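Local coordinates for proto-oncogene tyrosine-protein kinase receptor Ret (Danio rerio, PDB 7AMK) that acts as a receptor tyrosine kinase, using a cadherin-like ectodomain that takes part in assembly with GDNF and its co-receptor GFR alpha 1, at residues 19-24 with 153-158; 48-53 with 62-67; 83-88 with 111-116. The protein carries 4 engineered substitutions. All coordinates share one frame; numbering follows the deposited sequence.

Overall arrangement
All three contacts cluster far from the middle of an elongated chain, their centres 12 to 15 Å apart. Contacts 2 and 3 follow one another along the sequence, and both fall between the two segments of contact 1. Contacts 1 and 2 share the antiparallel sheet of strands 21-24, 59-62 and 51-53, whereas contact 3 lies in the four-stranded sheet that includes 83-92 and 106-114. Phe51 of contact 2 bridges the two sheets, packing on Leu87 and Leu111 of contact 3. Contacts 2 and 3 are thus internal to the first cadherin-like domain, while contact 1 sets that domain against the second, consistent with a compact amino-terminal pair of domains.

Contact 1. Residues 19-24 with 153-158; sequences GSPLLQ and RRFTHM
Phe155, in the weakly bonded helical turn after Arg154, lies across the backbone of strand 21-24, and it makes the largest single share of the contact. Its CB rests 3.4 Å from Pro21 O and also touches Leu22 O, which seats the root of the side chain against two successive carbonyls. With chi1 at -72°, CG stands opposite the carbonyl carbon and next to the backbone N, which carries the ring along the strand in the direction of Gln24. On the way CD2 comes 3.5 Å from Leu23 N and 3.8 Å from Pro21 CB, the proline and phenylalanine side chains meeting at about a right angle. Further out, CE2 reaches Gln24 CB at 4.0 Å. Gln24 itself runs out extended, and its amide turns to other partners: OE1 accepts from Gln151 NE2, and NE2 donates to Glu186 OE2. The next residue, Thr156, brings its methyl to the strand, CG2 lying 4.0 Å from Leu22 CD2. A chi1 of 51° wedges OG1 between the backbone N and carbonyl carbon and leaves CG2 to make that apolar contact. An alanine in place of Phe155 keeps CB but would probably open a gap beside Pro21, Leu23 and Gln24, leaving the Leu22-Thr156 contact to do most of the apolar packing. The strand half belongs to the first cadherin-like domain and the helix half to the second. Strand 21-24 is an outer strand paired with 59-62, strand 7-14 touches Leu22, Leu23 and Thr156, and helix 126-130 packs on His157.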
# COMPACT_ATOMS: atom_id res chain seq x y z
N GLY A 19 4.26 66.30 24.02
CA GLY A 19 4.33 65.73 25.34
C GLY A 19 3.12 64.91 25.75
O GLY A 19 3.13 64.34 26.84
N SER A 20 2.11 64.85 24.91
CA SER A 20 0.94 64.10 25.29
C SER A 20 1.15 62.61 25.02
O SER A 20 1.80 62.24 24.04
CB SER A 20 -0.27 64.62 24.54
OG SER A 20 -0.18 64.35 23.18
N PRO A 21 0.62 61.74 25.87
CA PRO A 21 0.83 60.30 25.70
C PRO A 21 -0.16 59.72 24.70
O PRO A 21 -1.30 60.17 24.60
CB PRO A 21 0.58 59.74 27.11
CG PRO A 21 -0.51 60.67 27.65
CD PRO A 21 -0.20 62.05 27.06
N LEU A 22 0.32 58.72 23.96
CA LEU A 22 -0.40 58.10 22.85
C LEU A 22 -0.78 56.66 23.13
O LEU A 22 -1.93 56.25 22.89
CB LEU A 22 0.44 58.16 21.56
CG LEU A 22 0.88 59.55 21.09
CD1 LEU A 22 1.79 59.48 19.86
CD2 LEU A 22 -0.33 60.46 20.81
N LEU A 23 0.16 55.87 23.62
CA LEU A 23 -0.08 54.46 23.91
C LEU A 23 1.15 53.93 24.62
O LEU A 23 2.18 54.60 24.70
CB LEU A 23 -0.38 53.66 22.63
CG LEU A 23 0.61 53.80 21.45
CD1 LEU A 23 1.89 52.94 21.59
CD2 LEU A 23 -0.08 53.53 20.12
N GLN A 24 1.02 52.71 25.15
CA GLN A 24 2.07 52.04 25.90
C GLN A 24 2.35 50.68 25.26
O GLN A 24 1.46 49.82 25.20
CB GLN A 24 1.67 51.88 27.36
CG GLN A 24 2.76 51.22 28.20
CD GLN A 24 2.23 50.83 29.56
OE1 GLN A 24 1.18 51.32 29.98
NE2 GLN A 24 2.96 49.94 30.26
N ARG A 153 -6.09 51.84 29.23
CA ARG A 153 -6.49 53.23 29.03
C ARG A 153 -6.22 53.69 27.59
O ARG A 153 -5.15 53.47 27.05
CB ARG A 153 -5.74 54.17 29.98
CG ARG A 153 -6.25 54.21 31.40
CD ARG A 153 -5.29 54.96 32.35
NE ARG A 153 -3.97 54.32 32.42
CZ ARG A 153 -3.01 54.67 33.26
NH1 ARG A 153 -3.18 55.65 34.13
NH2 ARG A 153 -1.83 54.03 33.22
N ARG A 154 -7.19 54.38 27.00
CA ARG A 154 -6.96 55.05 25.72
C ARG A 154 -6.39 56.42 26.02
O ARG A 154 -7.11 57.38 26.29
CB ARG A 154 -8.24 55.10 24.88
CG ARG A 154 -8.81 53.71 24.57
CD ARG A 154 -9.64 53.72 23.29
NE ARG A 154 -8.94 54.28 22.13
CZ ARG A 154 -9.49 54.46 20.94
NH1 ARG A 154 -10.76 54.15 20.72
NH2 ARG A 154 -8.76 54.97 19.95
N PHE A 155 -5.05 56.52 26.01
CA PHE A 155 -4.37 57.75 26.39
C PHE A 155 -4.91 58.97 25.66
O PHE A 155 -5.14 60.02 26.28
CB PHE A 155 -2.87 57.61 26.14
CG PHE A 155 -2.17 56.69 27.13
CD1 PHE A 155 -2.80 56.31 28.31
CD2 PHE A 155 -0.88 56.23 26.90
CE1 PHE A 155 -2.16 55.48 29.22
CE2 PHE A 155 -0.23 55.42 27.80
CZ PHE A 155 -0.87 55.03 28.96
N THR A 156 -5.16 58.86 24.36
CA THR A 156 -5.59 60.03 23.58
C THR A 156 -6.96 60.53 24.03
O THR A 156 -7.21 61.74 24.09
CB THR A 156 -5.58 59.70 22.08
OG1 THR A 156 -6.31 58.48 21.86
CG2 THR A 156 -4.14 59.51 21.58
N HIS A 157 -7.86 59.61 24.37
CA HIS A 157 -9.24 60.00 24.66
C HIS A 157 -9.42 60.51 26.09
O HIS A 157 -10.31 61.33 26.34
CB HIS A 157 -10.15 58.82 24.39
CG HIS A 157 -10.25 58.49 22.93
ND1 HIS A 157 -9.24 57.85 22.24
CD2 HIS A 157 -11.22 58.76 22.02
CE1 HIS A 157 -9.60 57.71 20.98
NE2 HIS A 157 -10.79 58.25 20.82
N MET A 158 -8.60 60.06 27.03
CA MET A 158 -8.72 60.61 28.38
C MET A 158 -8.27 62.06 28.44
O MET A 158 -8.64 62.78 29.38
CB MET A 158 -7.96 59.72 29.37
CG MET A 158 -8.57 58.30 29.49
SD MET A 158 -7.63 57.08 30.44
CE MET A 158 -7.78 57.70 32.12

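Contact 2. Residues 48-53 with 62-67; sequences TSWFHI and LNKTLE. With NAG (2-acetamido-2-deoxy-beta-D-glucopyranose), chain O.
Trp50 O accepts a hydrogen bond from the backbone N of Asn63 at 2.6 Å, the donor standing 41° out of the carbonyl plane. One residue earlier, Ser49 O takes the side-chain ND2 of Asn63 at 2.9 Å in a nearly straight bond (164°) that lies in the plane of the asparagine amide. The same ND2 is bonded to C1 of an N-acetylglucosamine; its remaining hydrogen makes the bond to Ser49, which holds the amide, and with it the root of the sugar, in a set orientation. Asn63, Lys64 and Thr65 form a standard N-glycosylation sequon, sited just past the end of the central strand 59-62 of the three-stranded antiparallel sheet. There Phe51, on edge strand 51-53, and Leu62 form an antiparallel non-hydrogen-bonded pair. His52 presents its ring edge to the acetyl methyl C8. Leu62 CD2 meets Phe51 CE1 at 3.6 Å, the two side chains lying alongside each other. Lys64 runs beside Trp50 and lays CD over the face of its five-membered ring, 4.2 Å from the centroid, while Leu66 CD2 reaches Trp50 CE3 at 3.8 Å. Bent at every torsion past CG, the lysine chain brings NZ to salt bridges with Glu67 OE1 (3.1 Å) and Asp70.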
# COMPACT_ATOMS: atom_id res chain seq x y z
N THR A 48 9.46 60.14 12.32
CA THR A 48 9.75 59.44 13.57
C THR A 48 10.21 60.40 14.64
O THR A 48 9.95 60.18 15.83
CB THR A 48 10.78 58.33 13.34
OG1 THR A 48 10.38 57.54 12.21
CG2 THR A 48 10.88 57.43 14.56
N SER A 49 10.86 61.50 14.25
CA SER A 49 11.25 62.51 15.23
C SER A 49 10.10 63.39 15.71
O SER A 49 10.34 64.30 16.50
CB SER A 49 12.36 63.37 14.66
OG SER A 49 13.58 62.66 14.76
N TRP A 50 8.87 63.15 15.23
CA TRP A 50 7.68 63.66 15.89
C TRP A 50 7.36 62.93 17.19
O TRP A 50 6.42 63.32 17.89
CB TRP A 50 6.44 63.54 14.99
CG TRP A 50 6.55 64.15 13.63
CD1 TRP A 50 7.59 64.88 13.14
CD2 TRP A 50 5.58 64.09 12.58
NE1 TRP A 50 7.33 65.27 11.85
CE2 TRP A 50 6.10 64.79 11.48
CE3 TRP A 50 4.31 63.50 12.46
CZ2 TRP A 50 5.41 64.93 10.28
CZ3 TRP A 50 3.62 63.64 11.27
CH2 TRP A 50 4.18 64.34 10.19
N PHE A 51 8.07 61.86 17.52
CA PHE A 51 7.64 60.98 18.60
C PHE A 51 8.80 60.68 19.53
O PHE A 51 9.97 60.77 19.15
CB PHE A 51 7.04 59.67 18.06
CG PHE A 51 5.92 59.87 17.08
CD1 PHE A 51 4.63 60.07 17.53
CD2 PHE A 51 6.17 59.89 15.72
CE1 PHE A 51 3.59 60.26 16.62
CE2 PHE A 51 5.13 60.07 14.82
CZ PHE A 51 3.85 60.26 15.27
N HIS A 52 8.46 60.30 20.76
CA HIS A 52 9.45 59.91 21.75
C HIS A 52 8.88 58.76 22.57
O HIS A 52 7.72 58.83 22.98
CB HIS A 52 9.80 61.10 22.64
CG HIS A 52 10.47 60.73 23.93
ND1 HIS A 52 11.83 60.49 24.03
CD2 HIS A 52 9.98 60.57 25.18
CE1 HIS A 52 12.14 60.19 25.28
NE2 HIS A 52 11.03 60.23 26.00
N ILE A 53 9.66 57.70 22.78
CA ILE A 53 9.23 56.57 23.60
C ILE A 53 10.06 56.57 24.87
O ILE A 53 11.28 56.76 24.83
CB ILE A 53 9.31 55.21 22.86
CG1 ILE A 53 8.31 54.21 23.47
CG2 ILE A 53 10.74 54.63 22.89
CD1 ILE A 53 8.29 52.83 22.78
N LEU A 62 3.95 62.17 21.89
CA LEU A 62 4.24 63.18 20.88
C LEU A 62 5.44 64.03 21.30
O LEU A 62 5.48 64.55 22.41
CB LEU A 62 3.03 64.07 20.64
CG LEU A 62 2.01 63.50 19.69
CD1 LEU A 62 0.87 64.48 19.62
CD2 LEU A 62 2.66 63.33 18.34
N ASN A 63 6.41 64.16 20.40
CA ASN A 63 7.58 65.00 20.59
C ASN A 63 7.41 66.37 19.93
O ASN A 63 8.32 67.19 19.97
CB ASN A 63 8.82 64.28 20.04
CG ASN A 63 10.12 65.06 20.25
OD1 ASN A 63 10.39 65.56 21.34
ND2 ASN A 63 10.92 65.15 19.19
N LYS A 64 6.25 66.62 19.33
CA LYS A 64 6.03 67.84 18.56
C LYS A 64 4.53 68.05 18.48
O LYS A 64 3.77 67.08 18.33
CB LYS A 64 6.63 67.72 17.16
CG LYS A 64 6.17 68.77 16.17
CD LYS A 64 6.13 68.20 14.77
CE LYS A 64 6.47 69.26 13.74
NZ LYS A 64 5.47 70.36 13.69
N THR A 65 4.09 69.30 18.58
CA THR A 65 2.67 69.59 18.39
C THR A 65 2.33 69.53 16.91
O THR A 65 2.93 70.24 16.09
CB THR A 65 2.31 70.96 18.97
OG1 THR A 65 2.69 70.99 20.35
CG2 THR A 65 0.81 71.22 18.85
N LEU A 66 1.37 68.68 16.56
CA LEU A 66 1.06 68.39 15.17
C LEU A 66 0.35 69.56 14.50
O LEU A 66 -0.55 70.18 15.07
CB LEU A 66 0.20 67.13 15.09
CG LEU A 66 0.90 65.87 15.56
CD1 LEU A 66 0.00 64.69 15.36
CD2 LEU A 66 2.23 65.68 14.82
N GLU A 67 0.74 69.85 13.26
CA GLU A 67 0.19 71.00 12.56
C GLU A 67 -0.37 70.57 11.21
O GLU A 67 -0.10 69.48 10.72
CB GLU A 67 1.24 72.09 12.40
CG GLU A 67 1.24 73.03 13.59
CD GLU A 67 2.62 73.35 14.08
OE1 GLU A 67 3.59 72.82 13.50
OE2 GLU A 67 2.74 74.13 15.05
C1 NAG O . 12.17 65.88 19.23
C2 NAG O . 13.39 64.98 19.42
C3 NAG O . 14.64 65.84 19.54
C4 NAG O . 14.78 66.75 18.33
C5 NAG O . 13.50 67.56 18.07
C6 NAG O . 13.52 68.28 16.74
C7 NAG O . 13.04 62.79 20.48
C8 NAG O . 12.91 62.05 21.77
N2 NAG O . 13.25 64.11 20.58
O3 NAG O . 15.78 64.99 19.66
O4 NAG O . 15.87 67.65 18.50
O5 NAG O . 12.35 66.69 18.04
O6 NAG O . 12.79 69.50 16.75
O7 NAG O . 12.96 62.23 19.39

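Contact 3. Residues 83-88 with 111-116. With NAG (2-acetamido-2-deoxy-beta-D-glucopyranose), chain C.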
# COMPACT_ATOMS: atom_id res chain seq x y z
N LYS A 83 -3.89 59.69 6.83
CA LYS A 83 -2.61 59.16 6.37
C LYS A 83 -2.02 58.27 7.46
O LYS A 83 -1.79 58.72 8.59
CB LYS A 83 -1.63 60.28 6.01
CG LYS A 83 -2.00 61.06 4.77
CD LYS A 83 -1.05 62.21 4.53
CE LYS A 83 -1.32 62.88 3.20
NZ LYS A 83 -0.48 64.09 3.03
N ASP A 84 -1.78 57.02 7.12
CA ASP A 84 -1.23 56.08 8.08
C ASP A 84 0.26 56.30 8.25
O ASP A 84 0.98 56.51 7.27
CB ASP A 84 -1.53 54.65 7.63
CG ASP A 84 -2.98 54.29 7.81
OD1 ASP A 84 -3.84 55.19 7.72
OD2 ASP A 84 -3.25 53.10 8.08
N LEU A 85 0.71 56.29 9.50
CA LEU A 85 2.12 56.36 9.85
C LEU A 85 2.48 55.04 10.51
O LEU A 85 1.79 54.60 11.43
CB LEU A 85 2.41 57.51 10.83
CG LEU A 85 2.49 58.93 10.29
CD1 LEU A 85 1.22 59.28 9.56
CD2 LEU A 85 2.74 59.93 11.42
N THR A 86 3.56 54.43 10.05
CA THR A 86 4.03 53.17 10.62
C THR A 86 5.37 53.41 11.32
O THR A 86 6.36 53.75 10.67
CB THR A 86 4.15 52.09 9.56
OG1 THR A 86 2.87 51.88 8.97
CG2 THR A 86 4.60 50.80 10.19
N LEU A 87 5.38 53.27 12.64
CA LEU A 87 6.57 53.35 13.48
C LEU A 87 7.04 51.96 13.88
O LEU A 87 6.24 51.03 14.02
CB LEU A 87 6.30 54.15 14.76
CG LEU A 87 6.03 55.63 14.62
CD1 LEU A 87 5.50 56.20 15.93
CD2 LEU A 87 7.30 56.33 14.17
N LYS A 88 8.33 51.83 14.09
CA LYS A 88 8.94 50.60 14.57
C LYS A 88 9.50 50.86 15.96
O LYS A 88 10.28 51.80 16.17
CB LYS A 88 10.04 50.12 13.61
CG LYS A 88 9.51 49.33 12.42
CD LYS A 88 8.59 48.22 12.90
N LEU A 111 -0.07 54.38 13.13
CA LEU A 111 -0.83 55.54 13.53
C LEU A 111 -1.57 56.09 12.32
O LEU A 111 -1.06 56.04 11.19
CB LEU A 111 0.09 56.60 14.16
CG LEU A 111 0.88 56.16 15.40
CD1 LEU A 111 1.92 57.19 15.78
CD2 LEU A 111 -0.03 55.92 16.58
N SER A 112 -2.80 56.54 12.54
CA SER A 112 -3.61 57.13 11.49
C SER A 112 -3.68 58.62 11.77
O SER A 112 -4.23 59.04 12.80
CB SER A 112 -5.01 56.52 11.44
OG SER A 112 -4.94 55.16 11.04
N PHE A 113 -3.11 59.40 10.87
CA PHE A 113 -3.02 60.84 11.03
C PHE A 113 -4.24 61.42 10.32
O PHE A 113 -4.34 61.39 9.09
CB PHE A 113 -1.71 61.36 10.45
CG PHE A 113 -1.42 62.79 10.75
CD1 PHE A 113 -2.30 63.55 11.51
CD2 PHE A 113 -0.26 63.40 10.28
CE1 PHE A 113 -2.03 64.89 11.78
CE2 PHE A 113 0.02 64.73 10.56
CZ PHE A 113 -0.87 65.48 11.30
N ILE A 114 -5.19 61.91 11.11
CA ILE A 114 -6.43 62.47 10.60
C ILE A 114 -6.25 63.97 10.42
O ILE A 114 -5.80 64.66 11.34
CB ILE A 114 -7.60 62.17 11.55
CG1 ILE A 114 -7.71 60.66 11.82
CG2 ILE A 114 -8.91 62.74 11.00
CD1 ILE A 114 -8.69 60.34 12.90
N ASN A 115 -6.59 64.47 9.23
CA ASN A 115 -6.41 65.88 8.89
C ASN A 115 -7.52 66.74 9.50
O ASN A 115 -8.27 67.43 8.82
CB ASN A 115 -6.36 66.01 7.37
CG ASN A 115 -6.10 67.43 6.88
OD1 ASN A 115 -5.39 68.22 7.51
ND2 ASN A 115 -6.68 67.76 5.74
N ASP A 116 -7.63 66.68 10.83
CA ASP A 116 -8.60 67.52 11.53
C ASP A 116 -8.16 67.63 12.98
O ASP A 116 -7.28 66.89 13.44
CB ASP A 116 -10.02 66.95 11.40
CG ASP A 116 -11.11 67.90 11.92
OD1 ASP A 116 -10.85 69.09 12.22
OD2 ASP A 116 -12.27 67.44 12.04
C1 NAG C . -6.50 69.05 5.16
C2 NAG C . -6.97 69.07 3.71
C3 NAG C . -6.78 70.46 3.11
C4 NAG C . -7.37 71.54 4.00
C5 NAG C . -6.91 71.37 5.44
C6 NAG C . -7.61 72.32 6.39
C7 NAG C . -6.74 66.85 2.69
C8 NAG C . -5.88 65.97 1.84
N2 NAG C . -6.27 68.08 2.92
O3 NAG C . -7.40 70.47 1.83
O4 NAG C . -6.92 72.82 3.55
O5 NAG C . -7.20 70.04 5.89
O6 NAG C . -8.94 71.87 6.64
O7 NAG C . -7.82 66.47 3.15
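Leu85 and Leu111 face each other as an antiparallel hydrogen-bonded pair, and Lys83 and Phe113 form the next such pair along the strands. Lys83 O accepts from Phe113 N at 2.7 Å, and Lys83 N donates to Phe113 O at 2.9 Å. The two bonds between Leu85 and Leu111 are modelled shorter still, and their exact lengths are doubtful. From CB outward, Leu85 first meets its partner strand: CB lies 3.8 Å from Leu111 O and 4.2 Å from Leu111 CB. Chi1 of -78° sets CG opposite the carbonyl carbon, and the branches then part. CD1 crosses to Phe113, 3.7 Å from its CB and at the edge of its ring, while CD2 packs on Trp50 CZ3 at 3.8 Å. Two residues on, Leu87 CD1 touches Leu111 CD1 at 3.7 Å. Asp84 and Ser112, the non-hydrogen-bonded pair, project from the opposite face, with only a weak, unsettled approach of OG to OD1. Strand 106-114 lies between 83-92 and 7-14 in one sheet of the domain, consistent with a cadherin-like beta sandwich. Past the strand the chain turns through an inverse gamma turn centred on Asn115, whose ND2 carries an N-linked sugar beside Trp68 and Phe71. The chemistry is divided by face: Leu85, Leu111 and Phe113 project from the inner face, where Leu87 CD1 joins them; Lys83 shares it, its charged end led away to a cation-pi contact with the Phe71 ring and a hydrogen bond to Phe71 O. Asp84 and Ser112 look out, and the main-chain bonds of the Lys83-Phe113 and Leu85-Leu111 pairs hold the strands in register.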